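Local coordinates for capsular polysaccharide biosynthesis protein (Vibrio cholerae, PDB 1XPJ) that is of unknown function but is probably a haloacid dehalogenase-like hydrolase, perhaps linked to capsular polysaccharide synthesis, at residues 6-11 and 43-48. Residues are numbered along the deposited sequence; the frame is centred on the assembly and turned at random.
Sequences VDLDGT and IVISTA
V6 and I45 lie side by side as a parallel beta bridge, and the backbone of V6 is gripped from both ends. Its N donates to V44 O at 2.7 Å in an almost straight bond, while its O accepts from S46 N at 2.9 Å, with the donor lying above the carbonyl plane. The I45 CA-H leans on the same oxygen. Around this bridge the packing is mostly apolar: V6 CG2 meets I43 CG2 at 4.1 Å, and I45 CG2 rests against L8 CB at 4.1 Å. The CB-branched V6, I43 and I45 suit an extended strand, and L33 of helix 27-38 covers V6 and I43. L8, whose CG stands anti to its own N (chi1 173°), lays CB against T47 CB at 3.9 Å and sends CD2 over the threonine's methyl and hydroxyl.

Past the end of strand 3-6 the chain turns away, and D7, D9 and T11 fit the DxDx(T/V) signature of the HAD superfamily, which in relatives supplies the nucleophile and the second aspartate of the active site.

Between the D7 and D9 carboxylates and T47 and A48 the contact is looser, and water fills it. One water bridges D7 OD1, at 2.6 Å, to A48 N; another joins D7 OD1, D9 N and D9 OD2 to T47 OG1, at 2.7 Å from that hydroxyl. The same hydroxyl also hydrogen-bonds R49 N, and D9 OD1 forms a salt bridge with R49. A tartrate, probably from the crystallisation liquor, lies about 5 Å from the D9 side chain and may mark a pocket at this polar edge.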
loop_
_atom_site.group_PDB
_atom_site.type_symbol
_atom_site.label_atom_id
_atom_site.label_comp_id
_atom_site.label_asym_id
_atom_site.label_seq_id
_atom_site.Cartn_x
_atom_site.Cartn_y
_atom_site.Cartn_z
ATOM N N VAL A 6 -15.433 -6.747 2.636
ATOM C CA VAL A 6 -16.690 -6.189 2.150
ATOM C C VAL A 6 -16.486 -4.883 1.399
ATOM O O VAL A 6 -15.950 -3.902 1.953
ATOM C CB VAL A 6 -17.660 -5.897 3.321
ATOM C CG1 VAL A 6 -19.054 -5.554 2.793
ATOM C CG2 VAL A 6 -17.690 -7.079 4.313
ATOM N N ASP A 7 -16.927 -4.871 0.146
ATOM C CA ASP A 7 -16.931 -3.670 -0.677
ATOM C C ASP A 7 -17.934 -2.670 -0.068
ATOM O O ASP A 7 -18.786 -3.053 0.749
ATOM C CB ASP A 7 -17.329 -4.068 -2.095
ATOM C CG ASP A 7 -17.157 -2.952 -3.108
ATOM O OD1 ASP A 7 -16.175 -2.192 -3.043
ATOM O OD2 ASP A 7 -17.972 -2.778 -4.042
ATOM N N LEU A 8 -17.843 -1.393 -0.443
ATOM C CA LEU A 8 -18.696 -0.400 0.191
ATOM C C LEU A 8 -19.836 0.029 -0.729
ATOM O O LEU A 8 -20.992 -0.252 -0.420
ATOM C CB LEU A 8 -17.855 0.790 0.667
ATOM C CG LEU A 8 -18.483 2.070 1.224
ATOM C CD1 LEU A 8 -19.342 1.809 2.455
ATOM C CD2 LEU A 8 -17.345 3.033 1.563
ATOM N N ASP A 9 -19.503 0.697 -1.843
ATOM C CA ASP A 9 -20.486 1.225 -2.778
ATOM C C ASP A 9 -21.141 0.121 -3.611
ATOM O O ASP A 9 -20.469 -0.583 -4.366
ATOM C CB ASP A 9 -19.841 2.268 -3.710
ATOM C CG ASP A 9 -19.277 3.472 -2.956
ATOM O OD1 ASP A 9 -20.040 4.157 -2.256
ATOM O OD2 ASP A 9 -18.082 3.817 -2.999
ATOM N N GLY A 10 -22.455 -0.021 -3.480
ATOM C CA GLY A 10 -23.185 -1.048 -4.197
ATOM C C GLY A 10 -23.379 -2.321 -3.391
ATOM O O GLY A 10 -24.218 -3.149 -3.741
ATOM N N THR A 11 -22.601 -2.477 -2.319
ATOM C CA THR A 11 -22.699 -3.654 -1.459
ATOM C C THR A 11 -23.364 -3.260 -0.163
ATOM O O THR A 11 -24.353 -3.868 0.235
ATOM C CB THR A 11 -21.291 -4.233 -1.170
ATOM O OG1 THR A 11 -20.808 -4.876 -2.346
ATOM C CG2 THR A 11 -21.343 -5.377 -0.144
ATOM N N ILE A 43 -14.931 -7.931 10.328
ATOM C CA ILE A 43 -15.472 -7.254 9.153
ATOM C C ILE A 43 -14.487 -6.200 8.619
ATOM O O ILE A 43 -14.160 -5.229 9.323
ATOM C CB ILE A 43 -16.830 -6.565 9.486
ATOM C CG1 ILE A 43 -17.807 -7.485 10.268
ATOM C CG2 ILE A 43 -17.418 -5.890 8.230
ATOM C CD1 ILE A 43 -18.442 -8.627 9.518
ATOM N N VAL A 44 -14.046 -6.368 7.376
ATOM C CA VAL A 44 -13.110 -5.424 6.754
ATOM C C VAL A 44 -13.793 -4.704 5.584
ATOM O O VAL A 44 -14.123 -5.327 4.573
ATOM C CB VAL A 44 -11.817 -6.141 6.255
ATOM C CG1 VAL A 44 -10.883 -5.164 5.524
ATOM C CG2 VAL A 44 -11.073 -6.846 7.412
ATOM N N ILE A 45 -14.010 -3.404 5.720
ATOM C CA ILE A 45 -14.534 -2.618 4.629
ATOM C C ILE A 45 -13.340 -2.248 3.731
ATOM O O ILE A 45 -12.359 -1.676 4.199
ATOM C CB ILE A 45 -15.263 -1.339 5.158
ATOM C CG1 ILE A 45 -16.169 -1.641 6.359
ATOM C CG2 ILE A 45 -15.995 -0.597 4.026
ATOM C CD1 ILE A 45 -17.354 -2.540 6.101
ATOM N N SER A 46 -13.424 -2.605 2.454
ATOM C CA SER A 46 -12.343 -2.409 1.499
ATOM C C SER A 46 -12.970 -1.709 0.324
ATOM O O SER A 46 -13.945 -2.209 -0.217
ATOM C CB SER A 46 -11.830 -3.774 1.055
ATOM O OG SER A 46 -10.488 -3.729 0.620
ATOM N N THR A 47 -12.464 -0.554 -0.073
ATOM C CA THR A 47 -13.162 0.228 -1.094
ATOM C C THR A 47 -12.229 0.965 -2.035
ATOM O O THR A 47 -11.173 1.457 -1.618
ATOM C CB THR A 47 -14.147 1.232 -0.437
ATOM O OG1 THR A 47 -14.669 2.134 -1.431
ATOM C CG2 THR A 47 -13.406 2.156 0.540
ATOM N N ALA A 48 -12.637 1.040 -3.305
ATOM C CA ALA A 48 -11.976 1.852 -4.334
ATOM C C ALA A 48 -12.499 3.301 -4.411
ATOM O O ALA A 48 -12.115 4.055 -5.322
ATOM C CB ALA A 48 -12.097 1.177 -5.688
HETATM O O HOH W 1 -14.709 -0.584 -4.551
HETATM O O HOH W 2 -16.708 0.912 -2.778
#